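Local coordinates for protein catalase-3 (Neurospora crassa, PDB 4AJ9) that breaks hydrogen peroxide down to oxygen and water with the help of heme, an activity that probably protects the cell from the toxic effects of peroxide, at residues C[197-202]-C[239-244]; C[245-250]-C[581-586]; C[189-194]-C[458-463]; C[524-529]-C[666-671]. All blocks are in the same frame, centred on the assembly; numbering follows the deposited sequence.

Contact 1: residues C[197-202]-C[239-244]; sequences NGIPRS and LVWEEA
I199 and L239 make the one hydrogen bond between 197-202 and 239-244. L239 N points straight at I199 O over 2.8 Å, with 171° at the hydrogen and the donor almost in line with the carbonyl. A second polar element lies within 239-244. V240 is the N-cap of the helix, and its N is held by E243 OE1 at 3.2 Å, which is the N3-to-N-cap half of a capping box. The same carboxylate takes K669 on OE1 and K625 on OE2, so E243 is itself held by two lysines.

The apolar contacts run through both branches of I199. With chi1 at 49°, CG1 is tucked between the backbone N and the carbonyl carbon, and this brings CD1 across the first backbone groups of the helix, 3.5 Å from W241 N. I199 CG2 goes to the edge of the indole, near its plane, 4.0 Å from W241 CE3, and also touches the methyl of A244. On the other flank, L239 CD2 lies 3.9 Å from R201 CA. The R201 guanidinium leads away from this leucine to D586 and D258.

The loop 197-202 connects helix 187-193 to strand 208-209. It is caught here between the start of helix 241-250 and helix 254-264, where F254 and D258 meet R201 and S202, while the W241 ring continues edge-to-face onto F466 of helix 454-468.

Contact 2: residues C[245-250]-C[581-586]; sequences QVLAGK and DATAFD
K250 lies across the carboxylate of D581 at roughly a right angle, and nearly every atom of its side chain has something to meet there. CB starts beside the hydroxyl of T583. Chi1 (-64°) puts K250 CG 3.6 Å from D581 CG, and the bend at chi2 (-82°) then leads CD and CE along the carboxylate to OD1. CE comes nearest, 3.3 Å from D581 OD1. At the tip, NZ is 3.9 Å from D581 OD1, a long salt bridge. A water closes the gap, accepting from K250 NZ at 2.7 Å and donating to D581 OD1. NZ also bonds Q245 of the second subunit, so this charge is shared across a subunit boundary.

The other carboxylate oxygen serves its own loop. D581 OD2 is gripped from opposite faces of the carboxylate plane by T583 OG1 at 2.6 Å and by T583 N at 3.0 Å. With the hydroxyl fixed in this way, the T583 side chain lies against helix 241-250: its CB is 3.6 Å from L247 CD1, and its methyl rests on V246 CG1.

The bond from T583 N makes D581 the head of an Asx turn, here opening the short 3-10 segment 582-584. The turn lies in the loop that joins strand 575-576 to strand 587-590 along the chain, in the parallel alpha/beta domain that distinguishes long catalases, and it docks that domain on a helix of the catalase core.

Contact 3: residues C[189-194]-C[458-463]; sequences TLFWAM and QFVINA
Helix packing joins the end of segment 189-194 to helix 454-468, through F191 and M194 on one side and V460 and A463 on the other. Helix 187-193 belongs to the catalase core, and helix 454-468 is one of the helices that follow the core in catalases. No conventional hydrogen bond joins 189-194 to 458-463; the closest polar approach is a CA-H...O contact. M194 O faces helix 454-468 and receives it from V460 CA at 3.4 Å, with 164° at the hydrogen. The small A463 allows a similar approach, its CB being 3.5 Å from M194 O.

Side chains fill in around this backbone contact. V460 uses both of its methyls: CG2 lies against the M194 carbonyl, and CG1 reaches the aromatic ring at F191 CD2, 4.3 Å away, approaching it obliquely. F191 also packs on F448 and F449 of helix 443-450, so V460 adds an aliphatic neighbour to the aromatic ones. The M194 side chain touches I464 and E467 of helix 454-468 as well, with chi3 turning CE away from A463. Chi1 (-63°) and the bend at chi2 (-64°) put the sulfur beside the alanine, M194 SD lying 3.8 Å from A463 CB.

Contact 4: residues C[524-529]-C[666-671]; sequences ESLPTI and KVFKFL
L526 meets the ring of F668 through a single methyl: L526 CD1 comes in obliquely, 3.8 Å from F668 CD1, and stays close to F668 CB as well. D586 and R201 also touch this ring, so the leucine is one of several neighbours around it. The other flat group, the ring of F670, is covered on one face from within its own segment, V667 CG1 standing 4.1 Å above its centre.

A backbone bond ties the two segments together. L526 N donates to K666 O over 2.7 Å, with 162° at the hydrogen and the donor tilted 20° from the carbonyl plane. S525 CB presses on the same oxygen, 3.3 Å from K666 O, on the solvent-exposed side. K666 itself runs extended beyond CG, its aliphatic part passing over L526 O. I529 crosses that chain at about a right angle, and the packing is tight there, with I529 CG2 only 3.5 Å from K666 CG.

Past V667 the chain leaves the helix. F668 has positive phi (75°), and K669 N closes back on V667 O at 2.9 Å, so V667 to K669 form a classic gamma turn that swings the F668 side chain toward L526. What results is a helix C-terminus whose last turn gives a carbonyl to an outside backbone N-H. It binds helix 654-667 to the segment leading into strand 533-537, an inner strand of the six-stranded parallel sheet (order 3-2-1-4-5-6) in the class I glutaminase-like alpha/beta domain of long catalases.

How the contacts relate
Contacts 1 and 3 are buried, whereas contacts 2 and 4 are partly open, contact 2 facing a second subunit. Contacts 1 and 2 share helix 241-250, one using its first turn and the other its later turns. Contact 3 relies on apolar side chains and a CA-H...O approach, while contacts 1 and 4 each rest on one backbone hydrogen bond; contact 2 has a long, water-bridged ion pair instead. Buried charges stitch them together: R201 of contact 1 to D586 of contact 2, and E243 of contact 1 to K669 of contact 4. F459 adds an apolar seam, touching V240 of contact 1 and L671 of contact 4.

Contact 1: residues C[197-202]-C[239-244]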
loop_
_atom_site.group_PDB
_atom_site.type_symbol
_atom_site.label_atom_id
_atom_site.label_comp_id
_atom_site.label_asym_id
_atom_site.label_seq_id
_atom_site.Cartn_x
_atom_site.Cartn_y
_atom_site.Cartn_z
ATOM N N ASN C 197 -19.018 6.305 33.319
ATOM C CA ASN C 197 -18.910 5.666 32.009
ATOM C C ASN C 197 -17.545 5.953 31.376
ATOM O O ASN C 197 -17.072 5.200 30.529
ATOM C CB ASN C 197 -20.025 6.135 31.069
ATOM C CG ASN C 197 -21.373 5.523 31.412
ATOM O OD1 ASN C 197 -21.920 5.762 32.489
ATOM N ND2 ASN C 197 -21.912 4.729 30.496
ATOM N N GLY C 198 -16.925 7.056 31.784
ATOM C CA GLY C 198 -15.644 7.448 31.219
ATOM C C GLY C 198 -14.502 6.631 31.788
ATOM O O GLY C 198 -13.443 6.512 31.158
ATOM N N ILE C 199 -14.721 6.074 32.985
ATOM C CA ILE C 199 -13.690 5.308 33.696
ATOM C C ILE C 199 -14.222 4.015 34.323
ATOM O O ILE C 199 -14.178 3.826 35.557
ATOM C CB ILE C 199 -12.983 6.156 34.781
ATOM C CG1 ILE C 199 -14.007 6.886 35.665
ATOM C CG2 ILE C 199 -12.060 7.152 34.145
ATOM C CD1 ILE C 199 -13.354 7.745 36.784
ATOM N N PRO C 200 -14.713 3.104 33.472
ATOM C CA PRO C 200 -15.283 1.837 33.924
ATOM C C PRO C 200 -14.233 0.984 34.599
ATOM O O PRO C 200 -13.034 1.089 34.290
ATOM C CB PRO C 200 -15.734 1.171 32.612
ATOM C CG PRO C 200 -14.895 1.807 31.560
ATOM C CD PRO C 200 -14.739 3.226 32.004
ATOM N N ARG C 201 -14.691 0.145 35.517
ATOM C CA ARG C 201 -13.840 -0.812 36.219
ATOM C C ARG C 201 -13.305 -1.880 35.268
ATOM O O ARG C 201 -12.176 -2.359 35.427
ATOM C CB ARG C 201 -14.624 -1.443 37.378
ATOM C CG ARG C 201 -14.085 -2.776 37.866
ATOM C CD ARG C 201 -12.643 -2.673 38.387
ATOM N NE ARG C 201 -12.267 -3.951 38.980
ATOM C CZ ARG C 201 -11.888 -5.006 38.269
ATOM N NH1 ARG C 201 -11.797 -4.923 36.945
ATOM N NH2 ARG C 201 -11.592 -6.142 38.880
ATOM N N SER C 202 -14.101 -2.249 34.267
ATOM C CA SER C 202 -13.640 -3.191 33.242
ATOM C C SER C 202 -14.606 -3.201 32.073
ATOM O O SER C 202 -15.690 -2.619 32.161
ATOM C CB SER C 202 -13.536 -4.603 33.807
ATOM O OG SER C 202 -14.793 -5.261 33.752
ATOM N N LEU C 239 -14.313 3.307 38.323
ATOM C CA LEU C 239 -13.230 3.722 39.187
ATOM C C LEU C 239 -13.484 5.165 39.616
ATOM O O LEU C 239 -14.504 5.744 39.244
ATOM C CB LEU C 239 -11.926 3.635 38.396
ATOM C CG LEU C 239 -11.673 2.285 37.713
ATOM C CD1 LEU C 239 -10.411 2.327 36.836
ATOM C CD2 LEU C 239 -11.577 1.162 38.745
ATOM N N VAL C 240 -12.569 5.747 40.395
ATOM C CA VAL C 240 -12.551 7.197 40.584
ATOM C C VAL C 240 -11.356 7.767 39.813
ATOM O O VAL C 240 -10.409 7.037 39.523
ATOM C CB VAL C 240 -12.522 7.600 42.089
ATOM C CG1 VAL C 240 -13.789 7.091 42.780
ATOM C CG2 VAL C 240 -11.280 7.056 42.786
ATOM N N TRP C 241 -11.412 9.045 39.453
ATOM C CA TRP C 241 -10.394 9.618 38.567
ATOM C C TRP C 241 -8.965 9.501 39.117
ATOM O O TRP C 241 -8.048 9.060 38.410
ATOM C CB TRP C 241 -10.725 11.068 38.203
ATOM C CG TRP C 241 -9.690 11.692 37.314
ATOM C CD1 TRP C 241 -8.956 12.816 37.573
ATOM C CD2 TRP C 241 -9.241 11.205 36.041
ATOM N NE1 TRP C 241 -8.088 13.065 36.531
ATOM C CE2 TRP C 241 -8.243 12.091 35.581
ATOM C CE3 TRP C 241 -9.588 10.107 35.246
ATOM C CZ2 TRP C 241 -7.600 11.923 34.353
ATOM C CZ3 TRP C 241 -8.936 9.930 34.029
ATOM C CH2 TRP C 241 -7.954 10.836 33.596
ATOM N N GLU C 242 -8.785 9.880 40.379
ATOM C CA GLU C 242 -7.470 9.823 41.013
ATOM C C GLU C 242 -6.883 8.408 41.009
ATOM O O GLU C 242 -5.675 8.244 41.017
ATOM C CB GLU C 242 -7.508 10.406 42.442
ATOM C CG GLU C 242 -8.574 9.831 43.359
ATOM C CD GLU C 242 -9.911 10.564 43.280
ATOM O OE1 GLU C 242 -10.218 11.169 42.228
ATOM O OE2 GLU C 242 -10.663 10.523 44.280
ATOM N N GLU C 243 -7.752 7.400 41.002
ATOM C CA GLU C 243 -7.359 5.997 40.911
ATOM C C GLU C 243 -6.969 5.644 39.481
ATOM O O GLU C 243 -5.909 5.063 39.229
ATOM C CB GLU C 243 -8.550 5.131 41.316
ATOM C CG GLU C 243 -8.358 3.625 41.226
ATOM C CD GLU C 243 -9.618 2.881 41.640
ATOM O OE1 GLU C 243 -10.711 3.499 41.595
ATOM O OE2 GLU C 243 -9.520 1.697 42.032
ATOM N N ALA C 244 -7.858 5.978 38.548
ATOM C CA ALA C 244 -7.649 5.697 37.126
ATOM C C ALA C 244 -6.324 6.257 36.616
ATOM O O ALA C 244 -5.681 5.653 35.756
ATOM C CB ALA C 244 -8.809 6.246 36.297
#

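Contact 2: residues C[245-250]-C[581-586]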
loop_
_atom_site.group_PDB
_atom_site.type_symbol
_atom_site.label_atom_id
_atom_site.label_comp_id
_atom_site.label_asym_id
_atom_site.label_seq_id
_atom_site.Cartn_x
_atom_site.Cartn_y
_atom_site.Cartn_z
ATOM N N GLN C 245 -5.909 7.395 37.162
ATOM C CA GLN C 245 -4.659 8.028 36.743
ATOM C C GLN C 245 -3.429 7.231 37.157
ATOM O O GLN C 245 -2.518 7.036 36.363
ATOM C CB GLN C 245 -4.552 9.436 37.303
ATOM C CG GLN C 245 -5.475 10.436 36.659
ATOM C CD GLN C 245 -5.026 11.838 36.952
ATOM O OE1 GLN C 245 -5.000 12.256 38.104
ATOM N NE2 GLN C 245 -4.624 12.563 35.915
ATOM N N VAL C 246 -3.393 6.791 38.408
ATOM C CA VAL C 246 -2.278 5.979 38.879
ATOM C C VAL C 246 -2.263 4.650 38.135
ATOM O O VAL C 246 -1.208 4.140 37.752
ATOM C CB VAL C 246 -2.362 5.747 40.398
ATOM C CG1 VAL C 246 -1.341 4.714 40.836
ATOM C CG2 VAL C 246 -2.172 7.079 41.144
ATOM N N LEU C 247 -3.449 4.104 37.909
ATOM C CA LEU C 247 -3.587 2.817 37.228
ATOM C C LEU C 247 -3.064 2.863 35.795
ATOM O O LEU C 247 -2.498 1.882 35.311
ATOM C CB LEU C 247 -5.050 2.365 37.246
ATOM C CG LEU C 247 -5.438 0.983 36.711
ATOM C CD1 LEU C 247 -4.426 -0.093 37.108
ATOM C CD2 LEU C 247 -6.841 0.634 37.198
ATOM N N ALA C 248 -3.249 4.000 35.122
ATOM C CA ALA C 248 -2.733 4.188 33.763
ATOM C C ALA C 248 -1.224 3.941 33.735
ATOM O O ALA C 248 -0.694 3.387 32.768
ATOM C CB ALA C 248 -3.040 5.599 33.263
ATOM N N GLY C 249 -0.542 4.368 34.796
ATOM C CA GLY C 249 0.897 4.198 34.909
ATOM C C GLY C 249 1.289 2.836 35.439
ATOM O O GLY C 249 2.191 2.190 34.913
ATOM N N LYS C 250 0.594 2.377 36.477
ATOM C CA LYS C 250 0.908 1.090 37.100
ATOM C C LYS C 250 0.530 -0.129 36.237
ATOM O O LYS C 250 1.196 -1.165 36.296
ATOM C CB LYS C 250 0.234 0.997 38.480
ATOM C CG LYS C 250 0.755 2.023 39.486
ATOM C CD LYS C 250 2.070 1.541 40.126
ATOM C CE LYS C 250 2.665 2.586 41.072
ATOM N NZ LYS C 250 3.929 2.112 41.746
ATOM N N ASP C 581 0.380 -2.533 43.803
ATOM C CA ASP C 581 -0.264 -1.235 43.901
ATOM C C ASP C 581 -1.751 -1.435 44.196
ATOM O O ASP C 581 -2.337 -2.431 43.790
ATOM C CB ASP C 581 -0.064 -0.436 42.614
ATOM C CG ASP C 581 -0.504 1.004 42.756
ATOM O OD1 ASP C 581 0.305 1.832 43.240
ATOM O OD2 ASP C 581 -1.660 1.305 42.395
ATOM N N ALA C 582 -2.361 -0.492 44.898
ATOM C CA ALA C 582 -3.768 -0.632 45.261
ATOM C C ALA C 582 -4.680 -0.679 44.033
ATOM O O ALA C 582 -5.759 -1.269 44.088
ATOM C CB ALA C 582 -4.193 0.494 46.182
ATOM N N THR C 583 -4.250 -0.041 42.940
ATOM C CA THR C 583 -5.052 0.032 41.719
ATOM C C THR C 583 -5.382 -1.350 41.154
ATOM O O THR C 583 -6.309 -1.491 40.353
ATOM C CB THR C 583 -4.358 0.855 40.598
ATOM O OG1 THR C 583 -3.038 0.340 40.361
ATOM C CG2 THR C 583 -4.288 2.335 40.955
ATOM N N ALA C 584 -4.619 -2.363 41.562
ATOM C CA ALA C 584 -4.788 -3.716 41.027
ATOM C C ALA C 584 -5.934 -4.484 41.675
ATOM O O ALA C 584 -6.341 -5.543 41.187
ATOM C CB ALA C 584 -3.507 -4.510 41.174
ATOM N N PHE C 585 -6.449 -3.953 42.776
ATOM C CA PHE C 585 -7.379 -4.705 43.602
ATOM C C PHE C 585 -8.688 -3.973 43.824
ATOM O O PHE C 585 -8.756 -2.753 43.750
ATOM C CB PHE C 585 -6.738 -5.032 44.959
ATOM C CG PHE C 585 -5.353 -5.591 44.840
ATOM C CD1 PHE C 585 -5.150 -6.827 44.261
ATOM C CD2 PHE C 585 -4.261 -4.869 45.279
ATOM C CE1 PHE C 585 -3.878 -7.345 44.137
ATOM C CE2 PHE C 585 -2.988 -5.386 45.163
ATOM C CZ PHE C 585 -2.798 -6.615 44.578
ATOM N N ASP C 586 -9.728 -4.745 44.107
ATOM C CA ASP C 586 -11.030 -4.184 44.399
ATOM C C ASP C 586 -11.227 -4.079 45.911
ATOM O O ASP C 586 -12.097 -3.343 46.382
ATOM C CB ASP C 586 -12.119 -5.030 43.744
ATOM C CG ASP C 586 -11.955 -5.112 42.243
ATOM O OD1 ASP C 586 -12.088 -4.054 41.600
ATOM O OD2 ASP C 586 -11.705 -6.225 41.706
HETATM O O HOH W 1 2.632 0.932 43.744
#

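Contact 3: residues C[189-194]-C[458-463]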
loop_
_atom_site.group_PDB
_atom_site.type_symbol
_atom_site.label_atom_id
_atom_site.label_comp_id
_atom_site.label_asym_id
_atom_site.label_seq_id
_atom_site.Cartn_x
_atom_site.Cartn_y
_atom_site.Cartn_z
ATOM N N THR C 189 -22.953 13.661 25.285
ATOM C CA THR C 189 -21.945 12.622 25.392
ATOM C C THR C 189 -20.839 13.063 26.345
ATOM O O THR C 189 -20.296 12.252 27.089
ATOM C CB THR C 189 -21.364 12.239 24.008
ATOM O OG1 THR C 189 -22.425 11.787 23.165
ATOM C CG2 THR C 189 -20.335 11.111 24.140
ATOM N N LEU C 190 -20.525 14.358 26.353
ATOM C CA LEU C 190 -19.509 14.865 27.262
ATOM C C LEU C 190 -19.850 14.530 28.726
ATOM O O LEU C 190 -19.014 14.004 29.461
ATOM C CB LEU C 190 -19.311 16.371 27.064
ATOM C CG LEU C 190 -18.269 17.060 27.952
ATOM C CD1 LEU C 190 -16.851 16.493 27.741
ATOM C CD2 LEU C 190 -18.305 18.560 27.709
ATOM N N PHE C 191 -21.079 14.821 29.144
ATOM C CA PHE C 191 -21.513 14.528 30.515
ATOM C C PHE C 191 -21.367 13.042 30.856
ATOM O O PHE C 191 -20.939 12.679 31.954
ATOM C CB PHE C 191 -22.960 15.006 30.741
ATOM C CG PHE C 191 -23.059 16.412 31.271
ATOM C CD1 PHE C 191 -22.449 17.464 30.606
ATOM C CD2 PHE C 191 -23.731 16.675 32.454
ATOM C CE1 PHE C 191 -22.523 18.750 31.105
ATOM C CE2 PHE C 191 -23.805 17.960 32.958
ATOM C CZ PHE C 191 -23.198 18.997 32.285
ATOM N N TRP C 192 -21.727 12.177 29.913
ATOM C CA TRP C 192 -21.560 10.743 30.118
ATOM C C TRP C 192 -20.076 10.386 30.265
ATOM O O TRP C 192 -19.705 9.552 31.099
ATOM C CB TRP C 192 -22.147 9.952 28.947
ATOM C CG TRP C 192 -23.667 9.796 28.951
ATOM C CD1 TRP C 192 -24.582 10.685 28.456
ATOM C CD2 TRP C 192 -24.427 8.672 29.442
ATOM N NE1 TRP C 192 -25.859 10.188 28.615
ATOM C CE2 TRP C 192 -25.791 8.958 29.212
ATOM C CE3 TRP C 192 -24.085 7.452 30.036
ATOM C CZ2 TRP C 192 -26.815 8.077 29.567
ATOM C CZ3 TRP C 192 -25.105 6.580 30.401
ATOM C CH2 TRP C 192 -26.455 6.896 30.156
ATOM N N ALA C 193 -19.232 11.003 29.441
ATOM C CA ALA C 193 -17.796 10.707 29.486
ATOM C C ALA C 193 -17.172 11.238 30.781
ATOM O O ALA C 193 -16.161 10.716 31.257
ATOM C CB ALA C 193 -17.085 11.294 28.256
ATOM N N MET C 194 -17.781 12.283 31.343
ATOM C CA MET C 194 -17.342 12.839 32.627
ATOM C C MET C 194 -17.902 12.063 33.820
ATOM O O MET C 194 -17.556 12.352 34.960
ATOM C CB MET C 194 -17.733 14.316 32.747
ATOM C CG MET C 194 -17.092 15.229 31.711
ATOM S SD MET C 194 -15.290 15.284 31.882
ATOM C CE MET C 194 -14.772 14.643 30.283
ATOM N N GLN C 458 -21.319 14.644 41.817
ATOM C CA GLN C 458 -20.095 15.321 42.225
ATOM C C GLN C 458 -18.915 14.844 41.372
ATOM O O GLN C 458 -18.050 15.634 41.018
ATOM C CB GLN C 458 -19.814 15.116 43.719
ATOM C CG GLN C 458 -18.651 15.961 44.246
ATOM C CD GLN C 458 -18.936 17.446 44.221
ATOM O OE1 GLN C 458 -19.808 17.937 44.941
ATOM N NE2 GLN C 458 -18.188 18.177 43.406
ATOM N N PHE C 459 -18.895 13.554 41.035
ATOM C CA PHE C 459 -17.828 13.006 40.198
ATOM C C PHE C 459 -17.812 13.682 38.831
ATOM O O PHE C 459 -16.749 14.025 38.308
ATOM C CB PHE C 459 -17.975 11.495 40.033
ATOM C CG PHE C 459 -17.613 10.705 41.261
ATOM C CD1 PHE C 459 -16.689 11.189 42.161
ATOM C CD2 PHE C 459 -18.191 9.470 41.502
ATOM C CE1 PHE C 459 -16.347 10.456 43.280
ATOM C CE2 PHE C 459 -17.858 8.739 42.619
ATOM C CZ PHE C 459 -16.930 9.234 43.504
ATOM N N VAL C 460 -18.998 13.858 38.250
ATOM C CA VAL C 460 -19.130 14.553 36.970
ATOM C C VAL C 460 -18.580 15.975 37.069
ATOM O O VAL C 460 -17.763 16.401 36.245
ATOM C CB VAL C 460 -20.602 14.601 36.500
ATOM C CG1 VAL C 460 -20.768 15.577 35.340
ATOM C CG2 VAL C 460 -21.126 13.185 36.138
ATOM N N ILE C 461 -19.008 16.710 38.089
ATOM C CA ILE C 461 -18.553 18.086 38.269
ATOM C C ILE C 461 -17.034 18.162 38.469
ATOM O O ILE C 461 -16.359 19.025 37.908
ATOM C CB ILE C 461 -19.277 18.745 39.466
ATOM C CG1 ILE C 461 -20.649 19.258 39.026
ATOM C CG2 ILE C 461 -18.449 19.894 40.038
ATOM C CD1 ILE C 461 -21.611 19.475 40.172
ATOM N N ASN C 462 -16.512 17.261 39.295
ATOM C CA ASN C 462 -15.085 17.210 39.575
ATOM C C ASN C 462 -14.253 16.824 38.355
ATOM O O ASN C 462 -13.123 17.272 38.206
ATOM C CB ASN C 462 -14.794 16.269 40.747
ATOM C CG ASN C 462 -15.207 16.867 42.082
ATOM O OD1 ASN C 462 -15.551 18.051 42.164
ATOM N ND2 ASN C 462 -15.158 16.064 43.127
ATOM N N ALA C 463 -14.810 15.977 37.497
ATOM C CA ALA C 463 -14.134 15.623 36.256
ATOM C C ALA C 463 -14.087 16.848 35.341
ATOM O O ALA C 463 -13.059 17.155 34.731
ATOM C CB ALA C 463 -14.840 14.449 35.578
#

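Contact 4: residues C[524-529]-C[666-671]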
loop_
_atom_site.group_PDB
_atom_site.type_symbol
_atom_site.label_atom_id
_atom_site.label_comp_id
_atom_site.label_asym_id
_atom_site.label_seq_id
_atom_site.Cartn_x
_atom_site.Cartn_y
_atom_site.Cartn_z
ATOM N N GLU C 524 -26.557 1.353 42.550
ATOM C CA GLU C 524 -26.900 -0.062 42.573
ATOM C C GLU C 524 -25.675 -0.938 42.834
ATOM O O GLU C 524 -24.599 -0.688 42.302
ATOM C CB GLU C 524 -27.571 -0.456 41.258
ATOM C CG GLU C 524 -28.057 -1.887 41.230
ATOM C CD GLU C 524 -29.037 -2.151 40.102
ATOM O OE1 GLU C 524 -28.904 -1.520 39.029
ATOM O OE2 GLU C 524 -29.946 -2.990 40.295
ATOM N N SER C 525 -25.851 -1.970 43.651
ATOM C CA SER C 525 -24.749 -2.830 44.042
ATOM C C SER C 525 -24.562 -3.950 43.021
ATOM O O SER C 525 -25.491 -4.280 42.278
ATOM C CB SER C 525 -25.000 -3.396 45.444
ATOM O OG SER C 525 -26.154 -4.218 45.447
ATOM N N LEU C 526 -23.368 -4.534 42.970
ATOM C CA LEU C 526 -23.085 -5.565 41.968
ATOM C C LEU C 526 -23.854 -6.859 42.211
ATOM O O LEU C 526 -24.059 -7.265 43.359
ATOM C CB LEU C 526 -21.582 -5.858 41.902
ATOM C CG LEU C 526 -20.703 -4.658 41.571
ATOM C CD1 LEU C 526 -19.226 -5.046 41.649
ATOM C CD2 LEU C 526 -21.060 -4.117 40.197
ATOM N N PRO C 527 -24.270 -7.524 41.118
ATOM C CA PRO C 527 -25.037 -8.772 41.194
ATOM C C PRO C 527 -24.154 -9.946 41.570
ATOM O O PRO C 527 -24.627 -10.934 42.140
ATOM C CB PRO C 527 -25.583 -8.938 39.766
ATOM C CG PRO C 527 -24.576 -8.244 38.901
ATOM C CD PRO C 527 -24.056 -7.082 39.726
ATOM N N THR C 528 -22.868 -9.836 41.257
ATOM C CA THR C 528 -21.916 -10.871 41.620
ATOM C C THR C 528 -20.552 -10.262 41.930
ATOM O O THR C 528 -20.200 -9.199 41.409
ATOM C CB THR C 528 -21.772 -11.925 40.502
ATOM O OG1 THR C 528 -20.838 -12.928 40.912
ATOM C CG2 THR C 528 -21.289 -11.286 39.202
ATOM N N ILE C 529 -19.788 -10.930 42.783
ATOM C CA ILE C 529 -18.428 -10.487 43.064
ATOM C C ILE C 529 -17.386 -11.446 42.478
ATOM O O ILE C 529 -16.190 -11.277 42.693
ATOM C CB ILE C 529 -18.200 -10.283 44.564
ATOM C CG1 ILE C 529 -18.354 -11.611 45.314
ATOM C CG2 ILE C 529 -19.155 -9.208 45.088
ATOM C CD1 ILE C 529 -17.725 -11.608 46.710
ATOM N N LYS C 666 -19.731 -6.076 46.996
ATOM C CA LYS C 666 -20.989 -5.880 46.274
ATOM C C LYS C 666 -21.341 -4.397 46.168
ATOM O O LYS C 666 -21.785 -3.939 45.122
ATOM C CB LYS C 666 -22.141 -6.661 46.921
ATOM C CG LYS C 666 -22.094 -8.168 46.674
ATOM C CD LYS C 666 -23.437 -8.842 46.972
ATOM C CE LYS C 666 -23.501 -10.244 46.366
ATOM N NZ LYS C 666 -24.880 -10.824 46.382
ATOM N N VAL C 667 -21.142 -3.650 47.254
ATOM C CA VAL C 667 -21.311 -2.197 47.225
ATOM C C VAL C 667 -20.254 -1.577 46.299
ATOM O O VAL C 667 -20.509 -0.596 45.595
ATOM C CB VAL C 667 -21.157 -1.601 48.631
ATOM C CG1 VAL C 667 -21.294 -0.089 48.595
ATOM C CG2 VAL C 667 -22.182 -2.223 49.589
ATOM N N PHE C 668 -19.062 -2.162 46.349
ATOM C CA PHE C 668 -17.937 -1.856 45.458
ATOM C C PHE C 668 -17.173 -0.546 45.716
ATOM O O PHE C 668 -15.957 -0.565 45.900
ATOM C CB PHE C 668 -18.324 -1.977 43.978
ATOM C CG PHE C 668 -17.140 -1.912 43.073
ATOM C CD1 PHE C 668 -16.285 -2.998 42.966
ATOM C CD2 PHE C 668 -16.844 -0.754 42.378
ATOM C CE1 PHE C 668 -15.168 -2.943 42.157
ATOM C CE2 PHE C 668 -15.725 -0.688 41.575
ATOM C CZ PHE C 668 -14.883 -1.782 41.462
ATOM N N LYS C 669 -17.871 0.582 45.700
ATOM C CA LYS C 669 -17.279 1.846 46.123
ATOM C C LYS C 669 -18.075 2.439 47.273
ATOM O O LYS C 669 -19.311 2.494 47.233
ATOM C CB LYS C 669 -17.228 2.854 44.972
ATOM C CG LYS C 669 -16.301 2.466 43.823
ATOM C CD LYS C 669 -14.849 2.472 44.249
ATOM C CE LYS C 669 -13.947 2.850 43.072
ATOM N NZ LYS C 669 -12.531 2.491 43.337
ATOM N N PHE C 670 -17.360 2.891 48.295
ATOM C CA PHE C 670 -17.990 3.508 49.442
ATOM C C PHE C 670 -17.961 5.019 49.318
ATOM O O PHE C 670 -16.975 5.668 49.658
ATOM C CB PHE C 670 -17.354 2.994 50.730
ATOM C CG PHE C 670 -17.773 1.600 51.060
ATOM C CD1 PHE C 670 -17.178 0.519 50.433
ATOM C CD2 PHE C 670 -18.820 1.368 51.940
ATOM C CE1 PHE C 670 -17.588 -0.767 50.708
ATOM C CE2 PHE C 670 -19.235 0.081 52.222
ATOM C CZ PHE C 670 -18.613 -0.993 51.605
ATOM N N LEU C 671 -19.065 5.564 48.818
ATOM C CA LEU C 671 -19.133 6.957 48.391
ATOM C C LEU C 671 -19.180 7.954 49.546
ATOM O O LEU C 671 -19.121 9.167 49.326
ATOM C CB LEU C 671 -20.343 7.169 47.477
ATOM C CG LEU C 671 -20.373 6.327 46.201
ATOM C CD1 LEU C 671 -21.618 6.663 45.367
ATOM C CD2 LEU C 671 -19.099 6.536 45.395
#